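Local atomic coordinates of homoserine O-acetyltransferase (Bacillus anthracis str. 'Ames Ancestor', PDB entry 3I1I), a protein that probably transfers an acetyl group from acetyl-CoA to the hydroxyl of L-homoserine, an early step of methionine biosynthesis, using an alpha/beta hydrolase fold. Residues Q5-E10 against E32-L37; I179-N184 against R324-M329; M312-Q317 against A340-I345. All coordinates share one frame; numbering follows the deposited sequence. Where two conformers were deposited one is given.

Interaction 1: Q5-E10 against E32-L37; sequences QIVKKE and ETYGTL
Val7 packs against Glu32 and Tyr34 in a small, largely buried side-chain contact. It lies where the N-terminal loop runs along the end of strand 24-34 of the main sheet, just before the chain enters strand 10-18. No direct hydrogen bond joins the two segments here, and van der Waals packing carries the contact. The two methyls of Val7 divide the work. CG2 comes in at the edge of the Tyr34 ring, near its plane, 3.5 Å from Tyr34 CE1. CG1 lies against the carboxylate end of Glu32, 3.4 Å from OE2 of that residue. The isopropyl group and the Glu32 chain cross at about a right angle. Glu32 CG sits between its own backbone N and carbonyl carbon (chi1 73°), and the chain then runs out extended to place the carboxylate beside Val7. Within the strand, Tyr34 OH donates to Glu32 OE2 over 2.7 Å. It meets that oxygen from above the carboxylate plane, 42° out of it. His56 bonds the same oxygen, while Tyr61 and Ser55 bond OE1. Lys9 takes a looser part. Its CD lies 4.2 Å from Glu32 OE1, and Lys9 NZ is 4.5 Å from that oxygen, too far for a salt bridge. The ammonium group is instead held by Asp92, Ser55 and the carbonyl of His103. A water accepts from Lys8 N at 2.7 Å and donates weakly to Thr33 O. Bonds to both oxygens should fix the rotation of the buried Glu32 carboxylate. The nearby lysine, with these donors, would be expected to favour the ionised form of the Glu32 carboxylate. Val7 covers one side of this polar cluster with hydrocarbon.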
loop_
_atom_site.group_PDB
_atom_site.type_symbol
_atom_site.label_atom_id
_atom_site.label_comp_id
_atom_site.label_asym_id
_atom_site.label_seq_id
_atom_site.Cartn_x
_atom_site.Cartn_y
_atom_site.Cartn_z
ATOM N N GLN A 5 3.510 39.943 -13.238
ATOM C CA GLN A 5 4.951 40.190 -13.219
ATOM C C GLN A 5 5.670 38.909 -12.820
ATOM O O GLN A 5 5.138 38.117 -12.039
ATOM C CB GLN A 5 5.300 41.281 -12.202
ATOM C CG GLN A 5 4.504 42.579 -12.332
ATOM C CD GLN A 5 4.973 43.438 -13.479
ATOM O OE1 GLN A 5 6.175 43.643 -13.669
ATOM N NE2 GLN A 5 4.024 43.958 -14.249
ATOM N N ILE A 6 6.877 38.706 -13.331
ATOM C CA ILE A 6 7.673 37.572 -12.915
ATOM C C ILE A 6 7.795 37.565 -11.396
ATOM O O ILE A 6 7.919 38.620 -10.772
ATOM C CB ILE A 6 9.032 37.584 -13.591
ATOM C CG1 ILE A 6 8.918 36.849 -14.936
ATOM C CG2 ILE A 6 10.084 36.928 -12.697
ATOM C CD1 ILE A 6 7.474 36.659 -15.478
ATOM N N VAL A 7 7.719 36.372 -10.815
ATOM C CA VAL A 7 7.634 36.203 -9.385
ATOM C C VAL A 7 9.019 36.007 -8.784
ATOM O O VAL A 7 9.851 35.293 -9.323
ATOM C CB VAL A 7 6.731 34.979 -9.015
ATOM C CG1 VAL A 7 6.838 34.646 -7.494
ATOM C CG2 VAL A 7 5.284 35.226 -9.457
ATOM N N LYS A 8 9.238 36.612 -7.630
ATOM C CA LYS A 8 10.522 36.540 -6.972
ATOM C C LYS A 8 10.398 35.652 -5.750
ATOM O O LYS A 8 9.508 35.848 -4.946
ATOM C CB LYS A 8 10.974 37.940 -6.542
ATOM C CG LYS A 8 12.512 38.098 -6.502
ATOM C CD LYS A 8 13.043 38.777 -5.203
ATOM C CE LYS A 8 14.512 38.349 -4.876
ATOM N NZ LYS A 8 15.466 38.533 -6.053
ATOM N N LYS A 9 11.273 34.677 -5.610
ATOM C CA LYS A 9 11.288 33.864 -4.416
ATOM C C LYS A 9 11.950 34.645 -3.290
ATOM O O LYS A 9 12.967 35.285 -3.502
ATOM C CB LYS A 9 12.050 32.568 -4.670
ATOM C CG LYS A 9 11.922 31.525 -3.551
ATOM C CD LYS A 9 10.686 30.645 -3.698
ATOM C CE LYS A 9 10.537 29.695 -2.493
ATOM N NZ LYS A 9 9.715 28.509 -2.819
ATOM N N GLU A 10 11.369 34.600 -2.107
ATOM C CA GLU A 10 11.977 35.190 -0.918
ATOM C C GLU A 10 12.226 34.102 0.109
ATOM O O GLU A 10 11.813 32.933 -0.057
ATOM C CB GLU A 10 11.057 36.206 -0.273
ATOM C CG GLU A 10 10.405 37.160 -1.216
ATOM C CD GLU A 10 11.251 38.356 -1.535
ATOM O OE1 GLU A 10 10.661 39.281 -2.158
ATOM O OE2 GLU A 10 12.475 38.387 -1.191
ATOM N N GLU A 32 6.599 33.590 -1.510
ATOM C CA GLU A 32 6.525 34.462 -2.645
ATOM C C GLU A 32 5.205 35.182 -2.562
ATOM O O GLU A 32 4.309 34.694 -1.896
ATOM C CB GLU A 32 6.705 33.667 -3.948
ATOM C CG GLU A 32 5.529 32.796 -4.349
ATOM C CD GLU A 32 5.899 31.807 -5.420
ATOM O OE1 GLU A 32 6.794 30.985 -5.131
ATOM O OE2 GLU A 32 5.281 31.837 -6.537
ATOM N N THR A 33 5.096 36.347 -3.202
ATOM C CA THR A 33 3.915 37.212 -3.089
ATOM C C THR A 33 3.519 37.722 -4.469
ATOM O O THR A 33 4.327 37.769 -5.384
ATOM C CB THR A 33 4.163 38.448 -2.146
ATOM O OG1 THR A 33 4.966 39.440 -2.824
ATOM C CG2 THR A 33 4.851 38.037 -0.819
ATOM N N TYR A 34 2.261 38.103 -4.608
ATOM C CA TYR A 34 1.726 38.622 -5.838
ATOM C C TYR A 34 0.826 39.810 -5.489
ATOM O O TYR A 34 0.221 39.851 -4.424
ATOM C CB TYR A 34 0.907 37.573 -6.597
ATOM C CG TYR A 34 1.370 36.139 -6.454
ATOM C CD1 TYR A 34 2.469 35.656 -7.165
ATOM C CD2 TYR A 34 0.685 35.239 -5.639
ATOM C CE1 TYR A 34 2.895 34.315 -7.036
ATOM C CE2 TYR A 34 1.105 33.907 -5.518
ATOM C CZ TYR A 34 2.205 33.453 -6.212
ATOM O OH TYR A 34 2.606 32.127 -6.097
ATOM N N GLY A 35 0.728 40.779 -6.400
ATOM C CA GLY A 35 -0.037 42.000 -6.115
ATOM C C GLY A 35 0.671 42.954 -5.157
ATOM O O GLY A 35 1.859 42.808 -4.876
ATOM N N THR A 36 -0.093 43.910 -4.639
ATOM C CA THR A 36 0.436 45.024 -3.886
ATOM C C THR A 36 -0.275 45.184 -2.552
ATOM O O THR A 36 -1.509 45.253 -2.483
ATOM C CB THR A 36 0.255 46.335 -4.704
ATOM O OG1 THR A 36 0.795 46.139 -6.004
ATOM C CG2 THR A 36 0.958 47.542 -4.070
ATOM N N LEU A 37 0.510 45.289 -1.493
ATOM C CA LEU A 37 -0.030 45.517 -0.171
ATOM C C LEU A 37 -0.605 46.938 -0.101
ATOM O O LEU A 37 0.037 47.870 -0.503
ATOM C CB LEU A 37 1.103 45.338 0.819
ATOM C CG LEU A 37 0.815 45.245 2.317
ATOM C CD1 LEU A 37 -0.118 44.046 2.627
ATOM C CD2 LEU A 37 2.167 45.175 3.048
HETATM O O HOH W 1 7.355 38.412 -6.807
#

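Interaction 2: I179-N184 against R324-M329; sequences ITNPQN and RYNYKM. With PO4 (phosphate ion), chain C.
The Tyr325 ring has Arg324 CG over the centre of one face, 3.7 Å above the plane, and the Asn181 amide nitrogen at its edge. The amide plane is turned 77° from the ring. A phosphate ion, probably from the crystallisation liquor, sits at the edge of the Arg324 guanidinium, near its plane, with Arg324 NH1 bonded to phosphate O2 at 2.8 Å. The two asparagine amides, Asn181 and Asn326, are nearly perpendicular. Asn326 ND2 gives a nearly straight bond to Thr180 O, 2.7 Å long, with the acceptor in the plane of its amide. Asn326 ND2 also lies 2.7 Å from Asn181 OD1, but that bond is bent and weak. Asn181 OD1 rests 3.3 Å from Tyr325 CB. Asn181 ND2 bonds Gln321 OE1 and Pro322 O. A water accepts from Thr180 N and lies 2.7 Å from Asn326 OD1, to which it probably donates. Further along the helix, Met329, present as selenomethionine and extended beyond CG, brings its selenium to 3.8 Å from Pro182 CG. Tyr325 OH bonds Glu234 of a third subunit. The buried Asn326 amide thus bonds Thr180 O directly and reaches Thr180 N through water, while Pro182 and Met329 add apolar packing.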
loop_
_atom_site.group_PDB
_atom_site.type_symbol
_atom_site.label_atom_id
_atom_site.label_comp_id
_atom_site.label_asym_id
_atom_site.label_seq_id
_atom_site.Cartn_x
_atom_site.Cartn_y
_atom_site.Cartn_z
ATOM N N ILE A 179 -11.321 20.967 -0.712
ATOM C CA ILE A 179 -11.031 19.491 -0.650
ATOM C C ILE A 179 -10.237 19.077 0.586
ATOM O O ILE A 179 -9.187 18.488 0.486
ATOM C CB ILE A 179 -10.374 18.968 -1.963
ATOM C CG1 ILE A 179 -9.081 19.751 -2.321
ATOM C CG2 ILE A 179 -11.377 19.081 -3.110
ATOM C CD1 ILE A 179 -8.134 18.980 -3.208
ATOM N N THR A 180 -10.776 19.409 1.758
ATOM C CA THR A 180 -10.115 19.198 3.036
ATOM C C THR A 180 -11.151 18.744 4.125
ATOM O O THR A 180 -12.333 18.573 3.846
ATOM C CB THR A 180 -9.347 20.506 3.475
ATOM O OG1 THR A 180 -8.421 20.215 4.540
ATOM C CG2 THR A 180 -10.334 21.612 3.930
ATOM N N ASN A 181 -10.684 18.570 5.362
ATOM C CA ASN A 181 -11.536 18.162 6.509
ATOM C C ASN A 181 -10.864 18.609 7.805
ATOM O O ASN A 181 -9.633 18.811 7.833
ATOM C CB ASN A 181 -11.725 16.647 6.548
ATOM C CG ASN A 181 -12.919 16.195 5.770
ATOM O OD1 ASN A 181 -13.987 16.780 5.898
ATOM N ND2 ASN A 181 -12.754 15.165 4.938
ATOM N N PRO A 182 -11.660 18.772 8.876
ATOM C CA PRO A 182 -11.108 19.234 10.137
ATOM C C PRO A 182 -10.241 18.192 10.821
ATOM O O PRO A 182 -9.461 18.533 11.704
ATOM C CB PRO A 182 -12.348 19.560 10.982
ATOM C CG PRO A 182 -13.446 18.839 10.348
ATOM C CD PRO A 182 -13.123 18.626 8.934
ATOM N N GLN A 183 -10.427 16.932 10.440
ATOM C CA GLN A 183 -9.697 15.809 11.028
ATOM C C GLN A 183 -9.430 14.833 9.920
ATOM O O GLN A 183 -10.346 14.521 9.185
ATOM C CB GLN A 183 -10.546 15.120 12.108
ATOM C CG GLN A 183 -10.909 16.019 13.274
ATOM C CD GLN A 183 -11.838 15.340 14.292
ATOM O OE1 GLN A 183 -12.946 14.936 13.943
ATOM N NE2 GLN A 183 -11.400 15.257 15.559
ATOM N N ASN A 184 -8.194 14.379 9.746
ATOM C CA ASN A 184 -7.917 13.529 8.613
ATOM C C ASN A 184 -8.711 12.225 8.804
ATOM O O ASN A 184 -8.618 11.586 9.843
ATOM C CB ASN A 184 -6.441 13.223 8.456
ATOM C CG ASN A 184 -6.115 12.724 7.058
ATOM O OD1 ASN A 184 -6.396 13.432 6.101
ATOM N ND2 ASN A 184 -5.525 11.526 6.930
ATOM N N ARG A 324 -18.807 14.380 3.817
ATOM C CA ARG A 324 -19.758 14.449 4.936
ATOM C C ARG A 324 -19.200 15.222 6.157
ATOM O O ARG A 324 -19.951 15.840 6.875
ATOM C CB ARG A 324 -20.261 13.075 5.375
ATOM C CG ARG A 324 -19.186 12.251 6.002
ATOM C CD ARG A 324 -19.659 10.840 6.262
ATOM N NE ARG A 324 -20.670 10.800 7.298
ATOM C CZ ARG A 324 -21.600 9.855 7.434
ATOM N NH1 ARG A 324 -21.681 8.832 6.613
ATOM N NH2 ARG A 324 -22.433 9.928 8.435
ATOM N N TYR A 325 -17.900 15.189 6.391
ATOM C CA TYR A 325 -17.357 15.865 7.569
ATOM C C TYR A 325 -17.276 17.370 7.355
ATOM O O TYR A 325 -17.208 18.102 8.326
ATOM C CB TYR A 325 -16.005 15.279 7.970
ATOM C CG TYR A 325 -16.063 13.778 8.068
ATOM C CD1 TYR A 325 -16.792 13.165 9.076
ATOM C CD2 TYR A 325 -15.458 12.975 7.100
ATOM C CE1 TYR A 325 -16.899 11.776 9.148
ATOM C CE2 TYR A 325 -15.528 11.587 7.167
ATOM C CZ TYR A 325 -16.256 10.986 8.180
ATOM O OH TYR A 325 -16.348 9.614 8.234
ATOM N N ASN A 326 -17.316 17.854 6.106
ATOM C CA ASN A 326 -17.445 19.307 5.900
ATOM C C ASN A 326 -18.829 19.772 6.396
ATOM O O ASN A 326 -18.963 20.837 7.050
ATOM C CB ASN A 326 -17.265 19.704 4.441
ATOM C CG ASN A 326 -15.820 19.703 3.960
ATOM O OD1 ASN A 326 -15.517 20.421 3.010
ATOM N ND2 ASN A 326 -14.939 18.930 4.583
ATOM N N TYR A 327 -19.863 18.981 6.089
ATOM C CA TYR A 327 -21.236 19.311 6.512
ATOM C C TYR A 327 -21.361 19.302 8.015
ATOM O O TYR A 327 -21.984 20.186 8.609
ATOM C CB TYR A 327 -22.247 18.359 5.896
ATOM C CG TYR A 327 -22.452 18.607 4.424
ATOM C CD1 TYR A 327 -23.280 19.639 3.974
ATOM C CD2 TYR A 327 -21.771 17.854 3.478
ATOM C CE1 TYR A 327 -23.431 19.912 2.605
ATOM C CE2 TYR A 327 -21.922 18.093 2.116
ATOM C CZ TYR A 327 -22.758 19.112 1.686
ATOM O OH TYR A 327 -22.900 19.301 0.331
ATOM N N LYS A 328 -20.734 18.323 8.660
ATOM C CA LYS A 328 -20.798 18.253 10.116
ATOM C C LYS A 328 -20.204 19.529 10.731
ATOM O O LYS A 328 -20.835 20.184 11.557
ATOM C CB LYS A 328 -20.060 17.009 10.615
ATOM C CG LYS A 328 -20.055 16.829 12.112
ATOM C CD LYS A 328 -21.420 16.328 12.638
ATOM C CE LYS A 328 -22.226 17.402 13.380
ATOM N NZ LYS A 328 -22.619 16.849 14.711
HETATM N N MSE A 329 -19.003 19.879 10.305
HETATM C CA MSE A 329 -18.275 21.045 10.809
HETATM C C MSE A 329 -19.055 22.339 10.622
HETATM O O MSE A 329 -19.147 23.164 11.533
HETATM C CB MSE A 329 -16.926 21.134 10.105
HETATM C CG MSE A 329 -16.284 22.499 10.113
HETATM SE SE MSE A 329 -14.488 22.406 9.385
HETATM C CE MSE A 329 -13.984 24.304 9.418
HETATM P P PO4 C . -20.091 8.081 3.223
HETATM O O1 PO4 C . -18.916 9.028 3.325
HETATM O O2 PO4 C . -20.355 7.450 4.569
HETATM O O3 PO4 C . -19.844 6.993 2.198
HETATM O O4 PO4 C . -21.328 8.830 2.786
HETATM O O HOH W 2 -13.175 20.970 1.782
#

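Interaction 3: M312-Q317 against A340-I345; sequences MIPCKQ and AEVYEI
Met312 and Val342 pair as neighbours in parallel strands, and the tight part of this contact is the backbone ladder that starts there. Met312 N bonds Glu341 O at 2.8 Å, and Tyr343 N returns to Met312 O at the same length. The pairing continues past the regular strands: Ile345 N bonds Pro314 O, and Lys316 N bonds Ile345 O, each at 2.9 Å. Between these bonds CA-H groups lean on carbonyls, as Ile313 CA does on Tyr343 O. Close side-chain packing follows the same line. Pro314 CD lies 3.6 Å from Val342 CG1, the two side chains crossing at about a right angle. Cys315 CB meets Ile345 CG1 at 3.9 Å.

The looser side is at Lys316, which is exposed. Glu344 is extended beyond CG and lays OE2 3.4 Å from Lys316 CB, alongside the aliphatic root of the lysine. The ammonium end bends away without a salt bridge to it. The Glu344 carboxylate is held by Ser323 and Tyr327 instead. Ile313 CG2 also packs loosely, reaching only the edge of the Tyr343 ring, 4.5 Å from CD2.

Strands 309-313 and 340-342, linked by helix 324-335, form a beta-alpha-beta unit at one end of the alpha/beta hydrolase sheet. The loop after the first strand leads to Asp318, which is probably the acid of a Ser-His-Asp triad with Ser155 and His351.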
loop_
_atom_site.group_PDB
_atom_site.type_symbol
_atom_site.label_atom_id
_atom_site.label_comp_id
_atom_site.label_asym_id
_atom_site.label_seq_id
_atom_site.Cartn_x
_atom_site.Cartn_y
_atom_site.Cartn_z
HETATM N N MSE A 312 -16.389 26.007 3.091
HETATM C CA MSE A 312 -15.791 24.693 2.787
HETATM C C MSE A 312 -16.253 24.260 1.365
HETATM O O MSE A 312 -17.461 24.327 1.022
HETATM C CB MSE A 312 -16.210 23.649 3.824
HETATM C CG MSE A 312 -15.858 23.906 5.307
HETATM SE SE MSE A 312 -13.942 24.110 5.551
HETATM C CE MSE A 312 -13.550 22.192 5.464
ATOM N N ILE A 313 -15.281 23.845 0.546
ATOM C CA ILE A 313 -15.516 23.445 -0.836
ATOM C C ILE A 313 -15.002 22.022 -1.042
ATOM O O ILE A 313 -13.868 21.813 -1.457
ATOM C CB ILE A 313 -14.831 24.393 -1.813
ATOM C CG1 ILE A 313 -15.253 25.842 -1.540
ATOM C CG2 ILE A 313 -15.152 24.031 -3.284
ATOM C CD1 ILE A 313 -14.448 26.886 -2.446
ATOM N N PRO A 314 -15.824 21.026 -0.681
ATOM C CA PRO A 314 -15.470 19.640 -0.932
ATOM C C PRO A 314 -15.941 19.183 -2.330
ATOM O O PRO A 314 -16.776 19.826 -2.968
ATOM C CB PRO A 314 -16.256 18.902 0.134
ATOM C CG PRO A 314 -17.484 19.661 0.253
ATOM C CD PRO A 314 -17.077 21.110 0.089
ATOM N N CYS A 315 -15.401 18.059 -2.754
ATOM C CA CYS A 315 -15.832 17.404 -3.930
ATOM C C CYS A 315 -16.497 16.115 -3.530
ATOM O O CYS A 315 -15.892 15.264 -2.865
ATOM C CB CYS A 315 -14.638 17.076 -4.836
ATOM S SG CYS A 315 -15.249 16.348 -6.413
ATOM N N LYS A 316 -17.727 15.950 -3.988
ATOM C CA LYS A 316 -18.541 14.781 -3.689
ATOM C C LYS A 316 -17.915 13.424 -4.048
ATOM O O LYS A 316 -18.206 12.419 -3.409
ATOM C CB LYS A 316 -19.832 14.916 -4.447
ATOM C CG LYS A 316 -20.833 13.788 -4.210
ATOM C CD LYS A 316 -22.152 14.183 -4.859
ATOM C CE LYS A 316 -23.343 13.660 -4.079
ATOM N NZ LYS A 316 -23.491 12.239 -4.394
ATOM N N GLN A 317 -17.068 13.407 -5.073
ATOM C CA GLN A 317 -16.374 12.206 -5.482
ATOM C C GLN A 317 -14.986 12.055 -4.853
ATOM O O GLN A 317 -14.213 11.182 -5.255
ATOM C CB GLN A 317 -16.241 12.204 -7.000
ATOM C CG GLN A 317 -17.527 11.904 -7.734
ATOM C CD GLN A 317 -18.501 13.051 -7.781
ATOM O OE1 GLN A 317 -18.135 14.244 -7.869
ATOM N NE2 GLN A 317 -19.763 12.711 -7.699
ATOM N N ALA A 340 -21.027 30.194 8.143
ATOM C CA ALA A 340 -20.318 29.051 7.609
ATOM C C ALA A 340 -21.167 28.362 6.552
ATOM O O ALA A 340 -22.393 28.241 6.732
ATOM C CB ALA A 340 -19.948 28.079 8.725
ATOM N N GLU A 341 -20.548 27.961 5.438
ATOM C CA GLU A 341 -21.262 27.288 4.352
ATOM C C GLU A 341 -20.399 26.246 3.644
ATOM O O GLU A 341 -19.160 26.335 3.652
ATOM C CB GLU A 341 -21.867 28.291 3.342
ATOM C CG GLU A 341 -20.893 29.217 2.618
ATOM C CD GLU A 341 -21.596 30.201 1.587
ATOM O OE1 GLU A 341 -22.391 29.737 0.716
ATOM O OE2 GLU A 341 -21.330 31.435 1.663
ATOM N N VAL A 342 -21.069 25.251 3.066
ATOM C CA VAL A 342 -20.462 24.244 2.203
ATOM C C VAL A 342 -20.896 24.565 0.781
ATOM O O VAL A 342 -22.055 24.828 0.531
ATOM C CB VAL A 342 -20.948 22.800 2.498
ATOM C CG1 VAL A 342 -20.274 21.829 1.533
ATOM C CG2 VAL A 342 -20.682 22.398 3.966
ATOM N N TYR A 343 -19.947 24.582 -0.139
ATOM C CA TYR A 343 -20.257 24.632 -1.546
ATOM C C TYR A 343 -19.584 23.416 -2.155
ATOM O O TYR A 343 -18.370 23.368 -2.278
ATOM C CB TYR A 343 -19.714 25.907 -2.114
ATOM C CG TYR A 343 -20.010 26.139 -3.564
ATOM C CD1 TYR A 343 -21.235 26.655 -3.969
ATOM C CD2 TYR A 343 -19.039 25.882 -4.539
ATOM C CE1 TYR A 343 -21.489 26.889 -5.307
ATOM C CE2 TYR A 343 -19.280 26.111 -5.857
ATOM C CZ TYR A 343 -20.495 26.615 -6.238
ATOM O OH TYR A 343 -20.716 26.845 -7.557
ATOM N N GLU A 344 -20.397 22.406 -2.450
ATOM C CA GLU A 344 -19.931 21.099 -2.923
ATOM C C GLU A 344 -19.861 21.035 -4.433
ATOM O O GLU A 344 -20.824 21.309 -5.117
ATOM C CB GLU A 344 -20.839 19.978 -2.416
ATOM C CG GLU A 344 -20.283 18.608 -2.763
ATOM C CD GLU A 344 -20.876 17.492 -1.918
ATOM O OE1 GLU A 344 -22.098 17.489 -1.715
ATOM O OE2 GLU A 344 -20.135 16.604 -1.459
ATOM N N ILE A 345 -18.708 20.662 -4.946
ATOM C CA ILE A 345 -18.555 20.439 -6.369
ATOM C C ILE A 345 -18.571 18.948 -6.713
ATOM O O ILE A 345 -18.399 18.076 -5.846
ATOM C CB ILE A 345 -17.241 21.073 -6.902
ATOM C CG1 ILE A 345 -15.997 20.392 -6.312
ATOM C CG2 ILE A 345 -17.244 22.637 -6.661
ATOM C CD1 ILE A 345 -14.692 21.065 -6.765
#

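How the interactions relate
From the N terminus, interaction 1 closes first, folding the leading loop back on the end of strand 24-34 across a span rich in strand. Interaction 2 lies across the chain's centre from interaction 1, and the nearest atoms of interactions 2 and 3 are each about 17 Å from interaction 1. Interactions 1 and 3 nonetheless reach the same sheet. Interaction 2 closes a long excursion, about half of it helix, between the loop after strand 174-178 and helix 324-335. Interaction 3 joins the strands before and after that helix, so the two contacts cross along the chain. They also touch: Ile179 N lies 2.8 Å from Ile313 O, and Asn326 packs on Met312 and Pro314.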